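Local coordinates for protein glutathione S-transferase (Burkholderia xenovorans, PDB 2DSA) that reductively dechlorinates metabolites of polychlorinated biphenyls, binds glutathione, and is probably a glutathione transferase, at residues N47-L57 with T64-V73; G134-Y145 with W175-V185. One frame throughout, in Å; residues are numbered along the deposited sequence.

Interaction 1: N47-L57 with T64-V73. With GSH (glutathione), chain E.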
loop_
_atom_site.group_PDB
_atom_site.type_symbol
_atom_site.label_atom_id
_atom_site.label_comp_id
_atom_site.label_asym_id
_atom_site.label_seq_id
_atom_site.Cartn_x
_atom_site.Cartn_y
_atom_site.Cartn_z
ATOM N N ASN A 47 5.150 15.853 8.052
ATOM C CA ASN A 47 5.480 14.610 7.339
ATOM C C ASN A 47 6.864 14.708 6.710
ATOM O O ASN A 47 7.055 15.459 5.759
ATOM C CB ASN A 47 4.430 14.251 6.275
ATOM C CG ASN A 47 4.730 12.927 5.559
ATOM O OD1 ASN A 47 5.643 12.195 5.925
ATOM N ND2 ASN A 47 3.956 12.631 4.531
ATOM N N PRO A 48 7.831 13.943 7.251
ATOM C CA PRO A 48 9.222 13.921 6.781
ATOM C C PRO A 48 9.354 13.625 5.283
ATOM O O PRO A 48 10.314 14.091 4.666
ATOM C CB PRO A 48 9.860 12.791 7.594
ATOM C CG PRO A 48 8.990 12.632 8.798
ATOM C CD PRO A 48 7.606 13.015 8.377
ATOM N N ALA A 49 8.400 12.873 4.717
ATOM C CA ALA A 49 8.392 12.534 3.276
ATOM C C ALA A 49 7.828 13.649 2.399
ATOM O O ALA A 49 8.045 13.657 1.178
ATOM C CB ALA A 49 7.637 11.225 3.021
ATOM N N GLY A 50 7.092 14.579 3.017
ATOM C CA GLY A 50 6.680 15.799 2.341
ATOM C C GLY A 50 5.358 15.730 1.616
ATOM O O GLY A 50 4.955 16.698 0.990
ATOM N N TYR A 51 4.666 14.596 1.694
ATOM C CA TYR A 51 3.432 14.450 0.940
ATOM C C TYR A 51 2.154 14.450 1.802
ATOM O O TYR A 51 2.212 14.250 3.013
ATOM C CB TYR A 51 3.502 13.252 -0.025
ATOM C CG TYR A 51 3.939 11.927 0.547
ATOM C CD1 TYR A 51 3.205 11.288 1.548
ATOM C CD2 TYR A 51 5.071 11.281 0.043
ATOM C CE1 TYR A 51 3.615 10.039 2.061
ATOM C CE2 TYR A 51 5.473 10.039 0.534
ATOM C CZ TYR A 51 4.743 9.422 1.542
ATOM O OH TYR A 51 5.164 8.196 2.022
ATOM N N VAL A 52 1.017 14.738 1.181
ATOM C CA VAL A 52 -0.281 14.601 1.850
ATOM C C VAL A 52 -0.832 13.240 1.448
ATOM O O VAL A 52 -0.350 12.681 0.463
ATOM C CB VAL A 52 -1.269 15.768 1.512
ATOM C CG1 VAL A 52 -0.765 17.099 2.120
ATOM C CG2 VAL A 52 -1.502 15.894 0.012
ATOM N N PRO A 53 -1.782 12.673 2.229
ATOM C CA PRO A 53 -2.346 13.184 3.507
ATOM C C PRO A 53 -1.470 12.928 4.739
ATOM O O PRO A 53 -0.581 12.073 4.712
ATOM C CB PRO A 53 -3.645 12.384 3.657
ATOM C CG PRO A 53 -3.333 11.076 3.029
ATOM C CD PRO A 53 -2.397 11.385 1.852
ATOM N N CYS A 54 -1.739 13.687 5.802
ATOM C CA CYS A 54 -1.263 13.379 7.140
ATOM C C CYS A 54 -2.409 13.676 8.113
ATOM O O CYS A 54 -3.026 14.739 8.039
ATOM C CB CYS A 54 -0.026 14.210 7.495
ATOM S SG CYS A 54 0.553 13.995 9.196
ATOM N N LEU A 55 -2.701 12.741 9.008
ATOM C CA LEU A 55 -3.694 12.980 10.040
ATOM C C LEU A 55 -2.981 13.252 11.342
ATOM O O LEU A 55 -2.140 12.461 11.776
ATOM C CB LEU A 55 -4.662 11.798 10.190
ATOM C CG LEU A 55 -5.823 11.958 11.187
ATOM C CD1 LEU A 55 -6.953 12.816 10.617
ATOM C CD2 LEU A 55 -6.341 10.595 11.611
ATOM N N GLN A 56 -3.305 14.396 11.944
ATOM C CA GLN A 56 -2.738 14.787 13.229
ATOM C C GLN A 56 -3.847 14.586 14.259
ATOM O O GLN A 56 -4.927 15.153 14.110
ATOM C CB GLN A 56 -2.277 16.245 13.196
ATOM C CG GLN A 56 -1.389 16.687 14.394
ATOM C CD GLN A 56 -0.414 17.810 14.012
ATOM O OE1 GLN A 56 -0.806 18.781 13.381
ATOM N NE2 GLN A 56 0.866 17.666 14.388
ATOM N N LEU A 57 -3.597 13.745 15.264
ATOM C CA LEU A 57 -4.602 13.479 16.297
ATOM C C LEU A 57 -4.603 14.591 17.324
ATOM O O LEU A 57 -3.603 15.293 17.497
ATOM C CB LEU A 57 -4.372 12.145 17.019
ATOM C CG LEU A 57 -4.144 10.833 16.270
ATOM C CD1 LEU A 57 -4.159 9.669 17.246
ATOM C CD2 LEU A 57 -5.168 10.639 15.179
ATOM N N THR A 64 0.586 8.902 8.773
ATOM C CA THR A 64 0.661 9.061 7.321
ATOM C C THR A 64 0.187 7.779 6.585
ATOM O O THR A 64 -0.124 6.760 7.215
ATOM C CB THR A 64 2.083 9.467 6.859
ATOM O OG1 THR A 64 3.048 8.613 7.468
ATOM C CG2 THR A 64 2.402 10.916 7.255
ATOM N N GLU A 65 0.149 7.869 5.254
ATOM C CA GLU A 65 -0.317 6.822 4.322
ATOM C C GLU A 65 -1.828 6.696 4.316
ATOM O O GLU A 65 -2.428 6.282 5.316
ATOM C CB GLU A 65 0.359 5.460 4.559
ATOM C CG GLU A 65 1.875 5.525 4.687
ATOM C CD GLU A 65 2.581 5.899 3.376
ATOM O OE1 GLU A 65 3.581 6.644 3.445
ATOM O OE2 GLU A 65 2.124 5.458 2.293
ATOM N N GLY A 66 -2.432 7.046 3.178
ATOM C CA GLY A 66 -3.869 6.952 3.019
ATOM C C GLY A 66 -4.537 5.724 3.610
ATOM O O GLY A 66 -5.491 5.862 4.393
ATOM N N PRO A 67 -4.090 4.503 3.210
ATOM C CA PRO A 67 -4.678 3.276 3.766
ATOM C C PRO A 67 -4.667 3.129 5.297
ATOM O O PRO A 67 -5.615 2.586 5.853
ATOM C CB PRO A 67 -3.868 2.168 3.069
ATOM C CG PRO A 67 -3.558 2.780 1.719
ATOM C CD PRO A 67 -3.119 4.181 2.140
ATOM N N ALA A 68 -3.620 3.606 5.966
ATOM C CA ALA A 68 -3.577 3.645 7.440
ATOM C C ALA A 68 -4.558 4.678 8.034
ATOM O O ALA A 68 -5.339 4.370 8.953
ATOM C CB ALA A 68 -2.151 3.932 7.916
ATOM N N ILE A 69 -4.513 5.894 7.498
ATOM C CA ILE A 69 -5.423 6.979 7.912
ATOM C C ILE A 69 -6.900 6.594 7.802
ATOM O O ILE A 69 -7.649 6.773 8.758
ATOM C CB ILE A 69 -5.148 8.294 7.156
ATOM C CG1 ILE A 69 -3.792 8.863 7.575
ATOM C CG2 ILE A 69 -6.296 9.357 7.368
ATOM C CD1 ILE A 69 -3.143 9.766 6.500
ATOM N N VAL A 70 -7.314 6.063 6.653
ATOM C CA VAL A 70 -8.730 5.795 6.434
ATOM C C VAL A 70 -9.249 4.649 7.317
ATOM O O VAL A 70 -10.424 4.615 7.657
ATOM C CB VAL A 70 -9.129 5.678 4.902
ATOM C CG1 VAL A 70 -8.755 6.967 4.171
ATOM C CG2 VAL A 70 -8.500 4.441 4.189
ATOM N N GLN A 71 -8.356 3.740 7.711
ATOM C CA GLN A 71 -8.700 2.677 8.657
ATOM C C GLN A 71 -8.847 3.217 10.094
ATOM O O GLN A 71 -9.771 2.840 10.803
ATOM C CB GLN A 71 -7.672 1.535 8.602
ATOM C CG GLN A 71 -7.769 0.691 7.317
ATOM C CD GLN A 71 -6.819 -0.473 7.323
ATOM O OE1 GLN A 71 -7.137 -1.546 7.858
ATOM N NE2 GLN A 71 -5.624 -0.272 6.758
ATOM N N TYR A 72 -7.922 4.081 10.510
ATOM C CA TYR A 72 -8.052 4.761 11.780
ATOM C C TYR A 72 -9.401 5.485 11.833
ATOM O O TYR A 72 -10.173 5.287 12.774
ATOM C CB TYR A 72 -6.869 5.713 12.060
ATOM C CG TYR A 72 -7.092 6.539 13.325
ATOM C CD1 TYR A 72 -7.722 7.783 13.259
ATOM C CD2 TYR A 72 -6.725 6.052 14.584
ATOM C CE1 TYR A 72 -7.980 8.530 14.395
ATOM C CE2 TYR A 72 -6.962 6.820 15.742
ATOM C CZ TYR A 72 -7.594 8.042 15.627
ATOM O OH TYR A 72 -7.857 8.798 16.730
ATOM N N VAL A 73 -9.699 6.267 10.801
ATOM C CA VAL A 73 -10.940 7.024 10.717
ATOM C C VAL A 73 -12.199 6.139 10.842
ATOM O O VAL A 73 -13.087 6.395 11.679
ATOM C CB VAL A 73 -10.981 7.889 9.434
ATOM C CG1 VAL A 73 -12.380 8.478 9.213
ATOM C CG2 VAL A 73 -9.915 9.004 9.481
HETATM N N1 GSH E . 2.517 6.690 -0.162
HETATM C CA1 GSH E . 1.732 7.921 -0.007
HETATM C C1 GSH E . 0.340 7.614 0.475
HETATM O O11 GSH E . -0.260 6.594 0.054
HETATM O O12 GSH E . -0.244 8.383 1.282
HETATM C CB1 GSH E . 1.594 8.714 -1.302
HETATM C CG1 GSH E . 0.942 10.080 -1.033
HETATM C CD1 GSH E . 1.083 10.960 -2.244
HETATM O OE1 GSH E . 1.697 10.409 -3.363
HETATM N N2 GSH E . 0.610 12.209 -2.188
HETATM C CA2 GSH E . 0.717 13.184 -3.261
HETATM C C2 GSH E . 1.597 14.333 -2.884
HETATM O O2 GSH E . 1.445 14.965 -1.653
HETATM C CB2 GSH E . -0.648 13.753 -3.650
HETATM S SG2 GSH E . -1.711 12.445 -4.291
HETATM N N3 GSH E . 2.506 14.717 -3.759
HETATM C CA3 GSH E . 3.908 14.368 -3.587
HETATM C C3 GSH E . 4.658 15.639 -3.368
HETATM O O31 GSH E . 3.985 16.685 -3.215
HETATM O O32 GSH E . 5.910 15.664 -3.334
HETATM O O HOH W 1 0.620 9.984 3.436
#
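The Tyr51 ring meets Glu65 at its edge, where carboxylate oxygen OE1 lies in the ring plane. Ala49 CB covers one face. The opposite face carries glutathione, with GSH CG1 3.6 Å above the plane and offset toward the rim. This is part of the glutathione site of the thioredoxin-like N-terminal domain of a GST; the cis-Pro53 loop and the start of helix 66-76 supply five of its residues. Tyr51 OH donates to Glu65 OE1 at 2.6 Å, on the syn lone pair of that oxygen. The ring and carboxylate planes stand 89° apart. The Glu65 chain bends at chi2 (-68°), which brings OE2 to the ligand amine, with GSH N1 2.8 Å away. Asn99 of the second subunit also bonds OE2. The ligand's neighbouring carboxylate takes a bond from Gly66 N at the helix start, where the helix dipole probably favours a negative charge.

Val52 grips the glutathione backbone in both directions: its N donates to GSH O2 and its O accepts from GSH N2. The pairing resembles a short piece of beta ladder. The cis peptide bond before Pro53 is a hallmark of this fold.

Away from the ligand the contact is mainly apolar. Ile69 CD1 packs on Pro53 CG at 3.7 Å, and its CG1 on Leu55 CB. Leu55 and Leu57 each bring CD2 to the Tyr72 ring, obliquely; Leu55 CD2 is 3.5 Å from Tyr72 CD1. Tyr92 of the second subunit meets Tyr72 edge-to-face. Thr64 CG2 touches the Asn47 amide, which is held by two bonds within its own loop, OD1 making an Asx turn with Ala49 N. One water bridges the segments and the ligand: it donates to Pro53 O and GSH O12, and accepts from Glu65 N at 2.8 Å.

Interaction 2: G134-Y145 with W175-V185; sequences GQVARQLEHAPY and WPSLQAFQGRV
Leu140 lays CD1 over one face of the Phe181 ring, a CH-pi contact 4.1 Å from the ring centroid. The contact belongs to the all-helical C-terminal GST domain, where the end of helix 119-139 and the loop after it pack on helix 176-186. The local helix axes approach to 8.3 Å at 66°. Ala137 sits at the crossing. Its CB lies 3.5 Å from Trp175 CD1 and also touches Leu178 CG, while Gly134 CA lies near the indole NE1. Ser177 OG donates to Ala137 O at 2.6 Å. The chi1 of Ser177, 72°, places OG between its own backbone N and carbonyl carbon, facing helix 119-139.

Further along, the Arg184 chain bends at chi2 and chi3 and lays its guanidinium over Pro144. Pro144 CA and Ala180 O lie on opposite faces of that group. Arg184 NH2 donates to Pro144 O at 2.9 Å, and its NE adds a weak bond to the same oxygen. The Tyr145 ring stands 86° to the guanidinium. One water accepts from Arg184 NH2 and donates to Leu140 O and Ser177 O; another links Tyr145 OH to Arg184 O, 2.7 Å from each.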
loop_
_atom_site.group_PDB
_atom_site.type_symbol
_atom_site.label_atom_id
_atom_site.label_comp_id
_atom_site.label_asym_id
_atom_site.label_seq_id
_atom_site.Cartn_x
_atom_site.Cartn_y
_atom_site.Cartn_z
ATOM N N GLY A 134 -9.171 -2.544 -15.758
ATOM C CA GLY A 134 -9.979 -3.665 -16.234
ATOM C C GLY A 134 -10.339 -4.603 -15.094
ATOM O O GLY A 134 -11.496 -5.006 -14.952
ATOM N N GLN A 135 -9.352 -4.943 -14.268
ATOM C CA GLN A 135 -9.600 -5.820 -13.127
ATOM C C GLN A 135 -10.652 -5.237 -12.163
ATOM O O GLN A 135 -11.513 -5.966 -11.656
ATOM C CB GLN A 135 -8.298 -6.142 -12.393
ATOM C CG GLN A 135 -8.463 -7.123 -11.223
ATOM C CD GLN A 135 -7.193 -7.296 -10.416
ATOM O OE1 GLN A 135 -6.125 -6.760 -10.766
ATOM N NE2 GLN A 135 -7.297 -8.035 -9.317
ATOM N N VAL A 136 -10.596 -3.927 -11.935
ATOM C CA VAL A 136 -11.543 -3.266 -11.024
ATOM C C VAL A 136 -12.934 -3.154 -11.631
ATOM O O VAL A 136 -13.936 -3.287 -10.926
ATOM C CB VAL A 136 -11.050 -1.864 -10.586
ATOM C CG1 VAL A 136 -11.930 -1.310 -9.492
ATOM C CG2 VAL A 136 -9.615 -1.940 -10.114
ATOM N N ALA A 137 -12.994 -2.903 -12.939
ATOM C CA ALA A 137 -14.264 -2.841 -13.648
ATOM C C ALA A 137 -14.995 -4.177 -13.573
ATOM O O ALA A 137 -16.210 -4.211 -13.362
ATOM C CB ALA A 137 -14.051 -2.411 -15.091
ATOM N N ARG A 138 -14.253 -5.275 -13.712
ATOM C CA ARG A 138 -14.845 -6.605 -13.562
ATOM C C ARG A 138 -15.336 -6.848 -12.134
ATOM O O ARG A 138 -16.400 -7.451 -11.927
ATOM C CB ARG A 138 -13.880 -7.691 -14.034
ATOM C CG ARG A 138 -13.590 -7.588 -15.536
ATOM C CD ARG A 138 -12.858 -8.805 -16.119
ATOM N NE ARG A 138 -11.518 -8.980 -15.548
ATOM C CZ ARG A 138 -10.413 -8.371 -15.981
ATOM N NH1 ARG A 138 -10.465 -7.515 -17.008
ATOM N NH2 ARG A 138 -9.253 -8.621 -15.376
ATOM N N GLN A 139 -14.576 -6.346 -11.154
ATOM C CA GLN A 139 -14.936 -6.474 -9.740
ATOM C C GLN A 139 -16.247 -5.734 -9.458
ATOM O O GLN A 139 -17.094 -6.222 -8.723
ATOM C CB GLN A 139 -13.798 -5.946 -8.847
ATOM C CG GLN A 139 -14.057 -5.988 -7.315
ATOM C CD GLN A 139 -13.987 -7.393 -6.699
ATOM O OE1 GLN A 139 -14.548 -7.629 -5.626
ATOM N NE2 GLN A 139 -13.295 -8.317 -7.361
ATOM N N LEU A 140 -16.416 -4.573 -10.084
ATOM C CA LEU A 140 -17.579 -3.723 -9.852
ATOM C C LEU A 140 -18.751 -3.977 -10.816
ATOM O O LEU A 140 -19.762 -3.264 -10.777
ATOM C CB LEU A 140 -17.162 -2.245 -9.825
ATOM C CG LEU A 140 -16.285 -1.818 -8.635
ATOM C CD1 LEU A 140 -15.676 -0.456 -8.875
ATOM C CD2 LEU A 140 -17.049 -1.834 -7.301
ATOM N N GLU A 141 -18.612 -5.017 -11.647
ATOM C CA GLU A 141 -19.633 -5.393 -12.629
ATOM C C GLU A 141 -20.921 -5.947 -12.046
ATOM O O GLU A 141 -22.011 -5.604 -12.523
ATOM C CB GLU A 141 -19.085 -6.411 -13.620
ATOM C CG GLU A 141 -18.928 -5.872 -15.023
ATOM C CD GLU A 141 -18.309 -6.889 -15.955
ATOM O OE1 GLU A 141 -17.488 -6.482 -16.815
ATOM O OE2 GLU A 141 -18.630 -8.100 -15.821
ATOM N N HIS A 142 -20.811 -6.813 -11.039
ATOM C CA HIS A 142 -22.006 -7.457 -10.484
ATOM C C HIS A 142 -22.277 -7.091 -9.024
ATOM O O HIS A 142 -23.220 -7.610 -8.417
ATOM C CB HIS A 142 -21.961 -8.987 -10.682
ATOM C CG HIS A 142 -21.716 -9.407 -12.101
ATOM N ND1 HIS A 142 -22.659 -9.259 -13.098
ATOM C CD2 HIS A 142 -20.629 -9.964 -12.690
ATOM C CE1 HIS A 142 -22.161 -9.703 -14.240
ATOM N NE2 HIS A 142 -20.931 -10.135 -14.021
ATOM N N ALA A 143 -21.463 -6.194 -8.469
ATOM C CA ALA A 143 -21.666 -5.693 -7.105
ATOM C C ALA A 143 -21.393 -4.184 -7.054
ATOM O O ALA A 143 -20.516 -3.690 -7.769
ATOM C CB ALA A 143 -20.785 -6.461 -6.114
ATOM N N PRO A 144 -22.156 -3.439 -6.232
ATOM C CA PRO A 144 -22.006 -1.979 -6.253
ATOM C C PRO A 144 -20.679 -1.452 -5.673
ATOM O O PRO A 144 -20.196 -0.409 -6.109
ATOM C CB PRO A 144 -23.202 -1.494 -5.438
ATOM C CG PRO A 144 -23.547 -2.632 -4.543
ATOM C CD PRO A 144 -23.189 -3.881 -5.277
ATOM N N TYR A 145 -20.100 -2.170 -4.710
ATOM C CA TYR A 145 -18.868 -1.746 -4.051
ATOM C C TYR A 145 -17.834 -2.865 -4.037
ATOM O O TYR A 145 -18.159 -4.012 -4.352
ATOM C CB TYR A 145 -19.170 -1.242 -2.631
ATOM C CG TYR A 145 -20.246 -0.195 -2.624
ATOM C CD1 TYR A 145 -21.523 -0.489 -2.155
ATOM C CD2 TYR A 145 -20.007 1.077 -3.138
ATOM C CE1 TYR A 145 -22.525 0.468 -2.168
ATOM C CE2 TYR A 145 -20.994 2.022 -3.158
ATOM C CZ TYR A 145 -22.249 1.710 -2.677
ATOM O OH TYR A 145 -23.229 2.665 -2.700
ATOM N N TRP A 175 -14.925 1.102 -19.570
ATOM C CA TRP A 175 -15.327 0.526 -18.283
ATOM C C TRP A 175 -16.570 1.183 -17.701
ATOM O O TRP A 175 -16.480 1.918 -16.719
ATOM C CB TRP A 175 -14.176 0.617 -17.290
ATOM C CG TRP A 175 -12.893 0.075 -17.843
ATOM C CD1 TRP A 175 -12.595 -1.236 -18.084
ATOM C CD2 TRP A 175 -11.749 0.829 -18.247
ATOM N NE1 TRP A 175 -11.331 -1.344 -18.600
ATOM C CE2 TRP A 175 -10.784 -0.094 -18.708
ATOM C CE3 TRP A 175 -11.438 2.199 -18.254
ATOM C CZ2 TRP A 175 -9.529 0.300 -19.176
ATOM C CZ3 TRP A 175 -10.184 2.593 -18.723
ATOM C CH2 TRP A 175 -9.245 1.645 -19.173
ATOM N N PRO A 176 -17.738 0.911 -18.308
ATOM C CA PRO A 176 -19.013 1.423 -17.824
ATOM C C PRO A 176 -19.318 1.128 -16.349
ATOM O O PRO A 176 -19.984 1.931 -15.708
ATOM C CB PRO A 176 -20.043 0.744 -18.745
ATOM C CG PRO A 176 -19.306 -0.272 -19.522
ATOM C CD PRO A 176 -17.902 0.116 -19.542
ATOM N N SER A 177 -18.845 0.002 -15.814
ATOM C CA SER A 177 -19.047 -0.305 -14.379
ATOM C C SER A 177 -18.302 0.667 -13.427
ATOM O O SER A 177 -18.737 0.888 -12.288
ATOM C CB SER A 177 -18.706 -1.771 -14.065
ATOM O OG SER A 177 -17.306 -1.979 -14.121
ATOM N N LEU A 178 -17.207 1.256 -13.910
ATOM C CA LEU A 178 -16.445 2.261 -13.159
ATOM C C LEU A 178 -17.130 3.629 -13.147
ATOM O O LEU A 178 -17.113 4.326 -12.128
ATOM C CB LEU A 178 -15.010 2.395 -13.688
ATOM C CG LEU A 178 -14.110 1.148 -13.598
ATOM C CD1 LEU A 178 -12.722 1.447 -14.118
ATOM C CD2 LEU A 178 -14.044 0.621 -12.158
ATOM N N GLN A 179 -17.705 4.017 -14.286
ATOM C CA GLN A 179 -18.534 5.225 -14.381
ATOM C C GLN A 179 -19.801 5.096 -13.543
ATOM O O GLN A 179 -20.231 6.052 -12.907
ATOM C CB GLN A 179 -18.898 5.506 -15.836
ATOM C CG GLN A 179 -17.716 5.876 -16.695
ATOM C CD GLN A 179 -18.040 5.841 -18.169
ATOM O OE1 GLN A 179 -18.777 4.970 -18.637
ATOM N NE2 GLN A 179 -17.467 6.779 -18.921
ATOM N N ALA A 180 -20.396 3.908 -13.557
ATOM C CA ALA A 180 -21.547 3.602 -12.714
ATOM C C ALA A 180 -21.176 3.736 -11.237
ATOM O O ALA A 180 -21.945 4.282 -10.445
ATOM C CB ALA A 180 -22.062 2.207 -13.008
ATOM N N PHE A 181 -19.988 3.248 -10.887
ATOM C CA PHE A 181 -19.456 3.349 -9.527
ATOM C C PHE A 181 -19.235 4.808 -9.121
ATOM O O PHE A 181 -19.572 5.193 -8.007
ATOM C CB PHE A 181 -18.164 2.522 -9.406
ATOM C CG PHE A 181 -17.379 2.777 -8.145
ATOM C CD1 PHE A 181 -17.642 2.053 -6.986
ATOM C CD2 PHE A 181 -16.351 3.723 -8.130
ATOM C CE1 PHE A 181 -16.902 2.280 -5.827
ATOM C CE2 PHE A 181 -15.613 3.958 -6.980
ATOM C CZ PHE A 181 -15.886 3.236 -5.833
ATOM N N GLN A 182 -18.688 5.613 -10.032
ATOM C CA GLN A 182 -18.474 7.044 -9.782
ATOM C C GLN A 182 -19.755 7.777 -9.420
ATOM O O GLN A 182 -19.760 8.608 -8.511
ATOM C CB GLN A 182 -17.846 7.712 -10.992
ATOM C CG GLN A 182 -16.392 7.385 -11.165
ATOM C CD GLN A 182 -15.788 8.058 -12.364
ATOM O OE1 GLN A 182 -14.786 8.772 -12.253
ATOM N NE2 GLN A 182 -16.398 7.853 -13.527
ATOM N N GLY A 183 -20.837 7.464 -10.133
ATOM C CA GLY A 183 -22.130 8.087 -9.885
ATOM C C GLY A 183 -22.783 7.615 -8.599
ATOM O O GLY A 183 -23.504 8.365 -7.947
ATOM N N ARG A 184 -22.522 6.361 -8.250
ATOM C CA ARG A 184 -23.011 5.739 -7.030
ATOM C C ARG A 184 -22.386 6.386 -5.788
ATOM O O ARG A 184 -23.084 6.677 -4.817
ATOM C CB ARG A 184 -22.676 4.245 -7.077
ATOM C CG ARG A 184 -23.499 3.375 -6.165
ATOM C CD ARG A 184 -23.707 1.985 -6.760
ATOM N NE ARG A 184 -22.457 1.423 -7.252
ATOM C CZ ARG A 184 -22.258 0.945 -8.478
ATOM N NH1 ARG A 184 -23.233 0.915 -9.388
ATOM N NH2 ARG A 184 -21.066 0.471 -8.781
ATOM N N VAL A 185 -21.073 6.610 -5.834
ATOM C CA VAL A 185 -20.323 7.181 -4.721
ATOM C C VAL A 185 -20.370 8.710 -4.711
ATOM O O VAL A 185 -20.567 9.319 -3.656
ATOM C CB VAL A 185 -18.851 6.686 -4.715
ATOM C CG1 VAL A 185 -18.065 7.333 -3.580
ATOM C CG2 VAL A 185 -18.796 5.182 -4.580
HETATM O O HOH W 2 -20.478 -0.689 -10.871
HETATM O O HOH W 3 -22.956 5.311 -2.537
#

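How the interactions relate
The two contacts share no secondary-structure element. Interaction 1 lies in the thioredoxin-like N-terminal domain and interaction 2 in the helical C-terminal domain, on opposite sides of the chain's centre, with centres about 26 Å apart. Interaction 1 is the more buried and pairs a strand and its loop with a helix. Most of its polar bonds gather round glutathione, and the second subunit adds partners. Interaction 2 is partly buried and packs helix against helix. Its polar bonds run mainly to backbone carbonyls, from a serine and from a partly exposed arginine, and its centre lies farther from that of the chain. Each combines an apolar patch with bridging water.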